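Local coordinates for protein glutathione S-transferase-3 (Necator americanus, PDB 3W8S) that probably conjugates glutathione to electrophilic substrates as a sigma-class glutathione S-transferase, and binds glutathione, at residues 89-94 with 137-142; 164-169 with 187-192. All blocks are in the same frame, centred on the assembly; numbering follows the deposited sequence.

Contact 1: 89-94 with 137-142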
ATOM      1  N   ASP A  89       1.945  -2.800  -9.097  1.00 10.92           N
ATOM      2  CA  ASP A  89       1.758  -2.671  -7.620  1.00 10.21           C
ATOM      3  C   ASP A  89       2.966  -2.006  -6.948  1.00  9.69           C
ATOM      4  O   ASP A  89       2.779  -1.169  -6.080  1.00 10.32           O
ATOM      5  CB  ASP A  89       1.605  -4.047  -7.004  1.00 10.16           C
ATOM      6  CG  ASP A  89       0.252  -4.691  -7.332  1.00 12.74           C
ATOM      7  OD1 ASP A  89      -0.632  -4.012  -7.883  1.00 15.02           O
ATOM      8  OD2 ASP A  89       0.039  -5.877  -6.994  1.00 12.03           O
ATOM      9  N   SER A  90       4.181  -2.346  -7.365  1.00  9.41           N
ATOM     10  CA  SER A  90       5.394  -1.785  -6.679  1.00 10.58           C
ATOM     11  C   SER A  90       5.420  -0.263  -6.951  1.00 10.70           C
ATOM     12  O   SER A  90       5.749   0.549  -6.091  1.00 10.96           O
ATOM     13  CB  SER A  90       6.713  -2.464  -7.197  1.00 10.18           C
ATOM     14  OG  SER A  90       7.114  -2.008  -8.517  1.00 12.05           O
ATOM     15  N   ILE A  91       5.037   0.131  -8.179  1.00 11.43           N
ATOM     16  CA  ILE A  91       5.059   1.542  -8.521  1.00 10.52           C
ATOM     17  C   ILE A  91       3.998   2.326  -7.734  1.00  9.78           C
ATOM     18  O   ILE A  91       4.297   3.467  -7.223  1.00  9.69           O
ATOM     19  CB  ILE A  91       4.854   1.808 -10.077  1.00 10.48           C
ATOM     20  CG1 ILE A  91       6.133   1.440 -10.879  1.00 11.51           C
ATOM     21  CG2 ILE A  91       4.462   3.274 -10.274  1.00 10.39           C
ATOM     22  CD1 ILE A  91       5.879   1.335 -12.392  1.00 12.74           C
ATOM     23  N   THR A  92       2.790   1.776  -7.609  1.00  9.22           N
ATOM     24  CA  THR A  92       1.764   2.474  -6.800  1.00 11.19           C
ATOM     25  C   THR A  92       2.128   2.491  -5.305  1.00 10.43           C
ATOM     26  O   THR A  92       1.864   3.448  -4.637  1.00 11.31           O
ATOM     27  CB  THR A  92       0.344   1.956  -7.076  1.00 12.74           C
ATOM     28  OG1 THR A  92       0.270   0.595  -6.681  1.00 15.21           O
ATOM     29  CG2 THR A  92       0.109   1.989  -8.626  1.00 12.70           C
ATOM     30  N   ASP A  93       2.807   1.458  -4.811  1.00 11.01           N
ATOM     31  CA  ASP A  93       3.276   1.490  -3.428  1.00 11.26           C
ATOM     32  C   ASP A  93       4.374   2.575  -3.256  1.00 10.28           C
ATOM     33  O   ASP A  93       4.419   3.280  -2.226  1.00  9.91           O
ATOM     34  CB  ASP A  93       3.818   0.117  -3.002  1.00 12.43           C
ATOM     35  CG  ASP A  93       2.686  -0.820  -2.448  1.00 15.39           C
ATOM     36  OD1 ASP A  93       1.509  -0.364  -2.309  1.00 15.06           O
ATOM     37  OD2 ASP A  93       2.999  -1.997  -2.128  1.00 19.65           O
ATOM     38  N   GLN A  94       5.260   2.698  -4.228  1.00  9.39           N
ATOM     39  CA  GLN A  94       6.246   3.798  -4.130  1.00  9.13           C
ATOM     40  C   GLN A  94       5.588   5.208  -4.132  1.00  9.29           C
ATOM     41  O   GLN A  94       6.074   6.173  -3.508  1.00  9.06           O
ATOM     42  CB  GLN A  94       7.291   3.693  -5.286  1.00  8.78           C
ATOM     43  CG  GLN A  94       8.501   4.686  -5.177  1.00  8.68           C
ATOM     44  CD  GLN A  94       9.349   4.451  -3.910  1.00 10.20           C
ATOM     45  OE1 GLN A  94       9.352   3.339  -3.308  1.00  9.85           O
ATOM     46  NE2 GLN A  94      10.138   5.469  -3.532  1.00 10.32           N
ATOM     47  N   THR A 137      11.181   7.810 -14.085  1.00 12.54           N
ATOM     48  CA  THR A 137      11.928   7.937 -15.359  1.00 13.76           C
ATOM     49  C   THR A 137      12.779   6.715 -15.717  1.00 13.28           C
ATOM     50  O   THR A 137      12.875   6.351 -16.901  1.00 14.70           O
ATOM     51  CB  THR A 137      12.839   9.205 -15.357  1.00 14.02           C
ATOM     52  OG1 THR A 137      12.038  10.369 -15.063  1.00 14.64           O
ATOM     53  CG2 THR A 137      13.541   9.379 -16.773  1.00 16.74           C
ATOM     54  N   ASN A 138      13.396   6.042 -14.738  1.00 13.69           N
ATOM     55  CA  ASN A 138      14.137   4.775 -15.084  1.00 13.37           C
ATOM     56  C   ASN A 138      13.153   3.754 -15.669  1.00 14.59           C
ATOM     57  O   ASN A 138      13.485   3.002 -16.572  1.00 14.06           O
ATOM     58  CB  ASN A 138      14.729   4.141 -13.839  1.00 16.13           C
ATOM     59  CG  ASN A 138      15.764   4.993 -13.191  1.00 21.93           C
ATOM     60  OD1 ASN A 138      16.305   5.938 -13.811  1.00 22.06           O
ATOM     61  ND2 ASN A 138      16.049   4.694 -11.893  1.00 24.33           N
ATOM     62  N   PHE A 139      11.936   3.668 -15.100  1.00 13.19           N
ATOM     63  CA  PHE A 139      10.937   2.743 -15.727  1.00 15.16           C
ATOM     64  C   PHE A 139      10.619   3.163 -17.179  1.00 14.76           C
ATOM     65  O   PHE A 139      10.568   2.335 -18.052  1.00 17.84           O
ATOM     66  CB  PHE A 139       9.633   2.637 -14.945  1.00 13.51           C
ATOM     67  CG  PHE A 139       9.686   1.680 -13.818  1.00 17.01           C
ATOM     68  CD1 PHE A 139       9.351   0.355 -14.030  1.00 17.69           C
ATOM     69  CD2 PHE A 139      10.029   2.098 -12.525  1.00 17.80           C
ATOM     70  CE1 PHE A 139       9.344  -0.541 -12.978  1.00 19.37           C
ATOM     71  CE2 PHE A 139      10.031   1.220 -11.449  1.00 19.59           C
ATOM     72  CZ  PHE A 139       9.672  -0.119 -11.665  1.00 19.57           C
ATOM     73  N   LEU A 140      10.434   4.445 -17.434  1.00 15.23           N
ATOM     74  CA  LEU A 140      10.056   4.912 -18.780  1.00 17.42           C
ATOM     75  C   LEU A 140      11.209   4.713 -19.772  1.00 22.58           C
ATOM     76  O   LEU A 140      10.952   4.370 -20.943  1.00 25.56           O
ATOM     77  CB  LEU A 140       9.686   6.406 -18.733  1.00 17.11           C
ATOM     78  CG  LEU A 140       8.402   6.752 -17.939  1.00 14.99           C
ATOM     79  CD1 LEU A 140       8.242   8.257 -17.888  1.00 13.13           C
ATOM     80  CD2 LEU A 140       7.187   6.080 -18.649  1.00 14.47           C
ATOM     81  N   LYS A 141      12.466   4.903 -19.318  1.00 21.32           N
ATOM     82  CA  LYS A 141      13.670   4.538 -20.151  1.00 25.02           C
ATOM     83  C   LYS A 141      13.705   3.042 -20.509  1.00 24.60           C
ATOM     84  O   LYS A 141      14.112   2.683 -21.594  1.00 34.39           O
ATOM     85  CB  LYS A 141      14.990   4.971 -19.440  1.00 20.70           C
ATOM     86  CG  LYS A 141      15.065   6.486 -19.368  1.00 25.51           C
ATOM     87  CD  LYS A 141      16.292   6.996 -18.595  1.00 25.11           C
ATOM     88  CE  LYS A 141      16.453   8.487 -18.790  1.00 29.04           C
ATOM     89  NZ  LYS A 141      17.549   8.945 -17.861  1.00 34.40           N
ATOM     90  N   GLU A 142      13.303   2.176 -19.594  1.00 29.46           N
ATOM     91  CA  GLU A 142      13.267   0.723 -19.828  1.00 30.13           C
ATOM     92  C   GLU A 142      12.043   0.264 -20.706  1.00 35.71           C
ATOM     93  O   GLU A 142      12.143  -0.666 -21.483  1.00 30.46           O
ATOM     94  CB  GLU A 142      13.272  -0.036 -18.498  1.00 32.89           C
ATOM     95  CG  GLU A 142      14.595   0.004 -17.760  1.00 40.76           C
ATOM     96  CD  GLU A 142      14.459  -0.233 -16.265  1.00 45.88           C
ATOM     97  OE1 GLU A 142      13.365  -0.642 -15.809  1.00 51.12           O
ATOM     98  OE2 GLU A 142      15.459  -0.013 -15.531  1.00 52.45           O
TER
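Ile-91 and Phe-139 reach toward each other from opposite directions and account for nearly all of the 101 Å² buried here. Along 137-142 the first turn looks elsewhere: Thr-137 packs on Glu-180 and Ile-181 of helix 179-189.

Phe-139 then carries the contact. Its CG stands anti to the carbonyl carbon (chi1 -83°), which sends the ring across the gap to helix 82-101. Ile-91 CD1 sits 3.9 Å from the centroid of the Phe-139 ring and only 7° off the ring normal, a CH-pi contact over the middle of one face. The methyl carbon stands 3.8 Å above the ring plane, and its nearly equal distances to Phe-139 CD1 and CE1 (both 4.0 Å) confirm the centring. With chi2 of Ile-91 at 165°, CD1 is carried outward from the helix and onto the ring. CG1 of Ile-91 follows over the same face, 3.9 Å from CE2 of Phe-139. Ser-90 OG approaches the ring obliquely, 4.5 Å from Phe-139 CZ; the hydroxyl is hydrogen-bonded to the carbonyl of Leu-87 in its own helix. Helices 82-101 and 117-143 belong to the all-helical C-terminal domain of the GST fold, and the 9.4 Å between CA of Ile-91 and CA of Phe-139 is bridged by side chains alone.

Further along, Leu-140 leans on Leu-148, which Ile-91 also touches.

Contact 2: 164-169 with 187-192. With SO4 (sulfate ion), chain C.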
ATOM      1  N   ALA A 164       1.288  14.375 -11.417  1.00 16.31           N
ATOM      2  CA  ALA A 164       2.191  15.336 -12.125  1.00 16.66           C
ATOM      3  C   ALA A 164       1.339  16.513 -12.745  1.00 17.94           C
ATOM      4  O   ALA A 164       1.663  17.700 -12.536  1.00 17.14           O
ATOM      5  CB  ALA A 164       3.011  14.600 -13.217  1.00 15.57           C
ATOM      6  N   SER A 165       0.219  16.201 -13.435  1.00 15.76           N
ATOM      7  CA  SER A 165      -0.542  17.269 -14.095  1.00 15.47           C
ATOM      8  C   SER A 165      -1.162  18.218 -13.093  1.00 16.54           C
ATOM      9  O   SER A 165      -1.174  19.427 -13.308  1.00 17.27           O
ATOM     10  CB  SER A 165      -1.588  16.714 -15.058  1.00 15.04           C
ATOM     11  OG  SER A 165      -0.879  15.909 -15.995  1.00 15.57           O
ATOM     12  N   GLU A 166      -1.649  17.688 -11.989  1.00 14.50           N
ATOM     13  CA  GLU A 166      -2.282  18.525 -11.012  1.00 16.18           C
ATOM     14  C   GLU A 166      -1.313  19.408 -10.253  1.00 18.21           C
ATOM     15  O   GLU A 166      -1.585  20.613 -10.066  1.00 20.82           O
ATOM     16  CB  GLU A 166      -3.134  17.678 -10.016  1.00 18.34           C
ATOM     17  CG  GLU A 166      -4.376  17.076 -10.738  1.00 20.55           C
ATOM     18  CD  GLU A 166      -5.347  18.150 -11.292  1.00 24.78           C
ATOM     19  OE1 GLU A 166      -5.544  19.159 -10.570  1.00 24.10           O
ATOM     20  OE2 GLU A 166      -5.900  17.994 -12.437  1.00 24.02           O
ATOM     21  N   PHE A 167      -0.229  18.821  -9.759  1.00 18.77           N
ATOM     22  CA  PHE A 167       0.822  19.625  -9.077  1.00 22.37           C
ATOM     23  C   PHE A 167       1.396  20.682 -10.012  1.00 21.72           C
ATOM     24  O   PHE A 167       1.784  21.761  -9.561  1.00 20.40           O
ATOM     25  CB  PHE A 167       1.947  18.735  -8.503  1.00 25.12           C
ATOM     26  CG  PHE A 167       1.517  17.876  -7.334  1.00 28.33           C
ATOM     27  CD1 PHE A 167       0.773  18.411  -6.275  1.00 37.51           C
ATOM     28  CD2 PHE A 167       1.904  16.533  -7.253  1.00 35.71           C
ATOM     29  CE1 PHE A 167       0.365  17.604  -5.190  1.00 40.56           C
ATOM     30  CE2 PHE A 167       1.518  15.730  -6.186  1.00 34.72           C
ATOM     31  CZ  PHE A 167       0.732  16.256  -5.160  1.00 39.25           C
ATOM     32  N   ALA A 168       1.398  20.406 -11.321  1.00 21.30           N
ATOM     33  CA  ALA A 168       1.940  21.356 -12.298  1.00 22.99           C
ATOM     34  C   ALA A 168       1.156  22.662 -12.293  1.00 27.57           C
ATOM     35  O   ALA A 168       1.715  23.691 -12.664  1.00 27.17           O
ATOM     36  CB  ALA A 168       1.968  20.798 -13.725  1.00 18.78           C
ATOM     37  N   LYS A 169      -0.104  22.627 -11.843  1.00 24.99           N
ATOM     38  CA  LYS A 169      -0.939  23.833 -11.910  1.00 28.92           C
ATOM     39  C   LYS A 169      -0.372  24.964 -11.068  1.00 28.67           C
ATOM     40  O   LYS A 169      -0.300  26.075 -11.537  1.00 30.54           O
ATOM     41  CB  LYS A 169      -2.395  23.542 -11.554  1.00 28.98           C
ATOM     42  CG  LYS A 169      -3.134  22.823 -12.695  1.00 29.53           C
ATOM     43  CD  LYS A 169      -4.375  22.157 -12.098  1.00 35.69           C
ATOM     44  CE  LYS A 169      -5.442  21.736 -13.129  1.00 35.92           C
ATOM     45  NZ  LYS A 169      -6.580  21.094 -12.320  1.00 36.15           N
ATOM     46  N   LYS A 187       0.980  12.234 -22.760  1.00 17.50           N
ATOM     47  CA  LYS A 187       0.503  11.038 -23.443  1.00 17.33           C
ATOM     48  C   LYS A 187      -0.733  10.430 -22.740  1.00 19.09           C
ATOM     49  O   LYS A 187      -1.727  10.118 -23.394  1.00 17.22           O
ATOM     50  CB  LYS A 187       1.619   9.997 -23.554  1.00 16.94           C
ATOM     51  CG  LYS A 187       1.216   8.694 -24.269  1.00 17.92           C
ATOM     52  CD  LYS A 187       2.397   7.720 -24.136  1.00 19.83           C
ATOM     53  CE  LYS A 187       2.056   6.356 -24.712  1.00 20.65           C
ATOM     54  NZ  LYS A 187       2.026   6.442 -26.232  1.00 21.02           N
ATOM     55  N   VAL A 188      -0.685  10.303 -21.411  1.00 16.22           N
ATOM     56  CA  VAL A 188      -1.796   9.704 -20.707  1.00 14.85           C
ATOM     57  C   VAL A 188      -3.052  10.583 -20.835  1.00 15.23           C
ATOM     58  O   VAL A 188      -4.146  10.077 -21.092  1.00 16.18           O
ATOM     59  CB  VAL A 188      -1.478   9.397 -19.208  1.00 14.44           C
ATOM     60  CG1 VAL A 188      -2.772   9.054 -18.471  1.00 12.59           C
ATOM     61  CG2 VAL A 188      -0.439   8.255 -19.106  1.00 11.49           C
ATOM     62  N   ARG A 189      -2.915  11.879 -20.637  1.00 14.88           N
ATOM     63  CA  ARG A 189      -4.033  12.792 -20.747  1.00 17.70           C
ATOM     64  C   ARG A 189      -4.560  13.081 -22.184  1.00 19.52           C
ATOM     65  O   ARG A 189      -5.638  13.698 -22.342  1.00 19.75           O
ATOM     66  CB  ARG A 189      -3.769  14.112 -20.024  1.00 17.84           C
ATOM     67  CG  ARG A 189      -3.753  13.921 -18.525  1.00 22.68           C
ATOM     68  CD  ARG A 189      -3.917  15.266 -17.844  1.00 23.86           C
ATOM     69  NE  ARG A 189      -4.411  15.110 -16.465  1.00 21.58           N
ATOM     70  CZ  ARG A 189      -4.811  16.123 -15.722  1.00 19.11           C
ATOM     71  NH1 ARG A 189      -4.804  17.367 -16.251  1.00 16.70           N
ATOM     72  NH2 ARG A 189      -5.273  15.916 -14.468  1.00 17.11           N
ATOM     73  N   SER A 190      -3.861  12.600 -23.204  1.00 18.08           N
ATOM     74  CA  SER A 190      -4.396  12.730 -24.526  1.00 20.00           C
ATOM     75  C   SER A 190      -5.290  11.495 -24.764  1.00 19.95           C
ATOM     76  O   SER A 190      -6.049  11.456 -25.751  1.00 20.99           O
ATOM     77  CB  SER A 190      -3.265  12.898 -25.534  1.00 19.15           C
ATOM     78  OG  SER A 190      -2.680  11.634 -25.650  1.00 21.04           O
ATOM     79  N   ASN A 191      -5.286  10.504 -23.854  1.00 17.45           N
ATOM     80  CA  ASN A 191      -6.330   9.439 -23.971  1.00 18.07           C
ATOM     81  C   ASN A 191      -7.755  10.092 -24.076  1.00 17.16           C
ATOM     82  O   ASN A 191      -8.116  10.881 -23.226  1.00 18.23           O
ATOM     83  CB  ASN A 191      -6.305   8.395 -22.829  1.00 18.13           C
ATOM     84  CG  ASN A 191      -7.451   7.401 -22.947  1.00 19.23           C
ATOM     85  OD1 ASN A 191      -8.569   7.725 -22.693  1.00 20.94           O
ATOM     86  ND2 ASN A 191      -7.150   6.187 -23.278  1.00 19.81           N
ATOM     87  N   PRO A 192      -8.516   9.838 -25.178  1.00 18.18           N
ATOM     88  CA  PRO A 192      -9.759  10.638 -25.386  1.00 17.79           C
ATOM     89  C   PRO A 192     -10.806  10.480 -24.262  1.00 15.38           C
ATOM     90  O   PRO A 192     -11.434  11.482 -23.880  1.00 16.13           O
ATOM     91  CB  PRO A 192     -10.363  10.075 -26.723  1.00 19.62           C
ATOM     92  CG  PRO A 192      -9.199   9.433 -27.421  1.00 22.27           C
ATOM     93  CD  PRO A 192      -8.238   8.912 -26.313  1.00 19.96           C
TER
HETATM   94  S   SO4 C 302     -10.312  20.340 -13.245  1.00 35.39           S
HETATM   95  O1  SO4 C 302     -11.321  19.263 -13.204  1.00 30.98           O
HETATM   96  O2  SO4 C 302     -10.359  21.050 -11.960  1.00 37.34           O
HETATM   97  O3  SO4 C 302      -8.912  19.812 -13.480  1.00 34.14           O
HETATM   98  O4  SO4 C 302     -10.683  21.278 -14.320  1.00 43.89           O
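Ser-165 and Arg-189 form the tight part of this contact, with the flat guanidinium laid against the helix 155-170. CB of Ser-165 lies 3.3 Å from Arg-189 CZ, over the centre of one guanidinium face, while Ser-165 OG is turned to the carbonyl of Ala-161, to which it is hydrogen-bonded. The chain of Arg-189, extended from CG to NE (chi2 -163°, chi3 158°), spans the gap from helix 179-189; its other packing includes Ile-198, so that three helices of the GST C-terminal domain meet around one arginine.

At the rim of the guanidinium the bonding is directional. Arg-189 NH2 donates to Glu-166 OE2 at 3.0 Å with an N-H...O angle of 165°, near the guanidinium plane and to the anti lone pair of the oxygen.

On the outer side the packing gives way to ion pairs. Lys-169 CE comes no nearer than 5.4 Å to Arg-189 NH1, and the lysine acts on the contact through Glu-166: its NZ holds Glu-166 OE1 at 2.8 Å on the syn side, and a sulfate, probably from the crystallisation liquor, through SO4 O3 at 2.9 Å from Lys-169 NZ. Both charges of the bridge have second partners, Glu-162 for Arg-189 NH2 and Arg-201, which also binds the sulfate, for Glu-166 OE2. With Lys-169, Arg-189 and Arg-201 all bridged to it, Glu-166 would be expected to stay ionised, its charge shared among three basic side chains at the domain surface.

How the contacts relate
Both contacts tie together helices of the C-terminal domain, but they share no helix: contact 1 joins 82-101 to 117-143, contact 2 joins 155-170 to 179-189. They close one after the other along the chain, with centres about 17 Å apart and nearest atoms about 7 Å apart. Contact 1 is largely buried and apolar, without a hydrogen bond across it, and its 89-94 side also meets the second subunit, where Asp-89 pairs with Arg-69 of that chain. Contact 2 lies at the surface, is chiefly ionic, with one carbon packed on the guanidinium face, and is touched by no other protein chain of the assembly. Helix 155-170 connects their surroundings, because Ile-91 packs on its Ala-156.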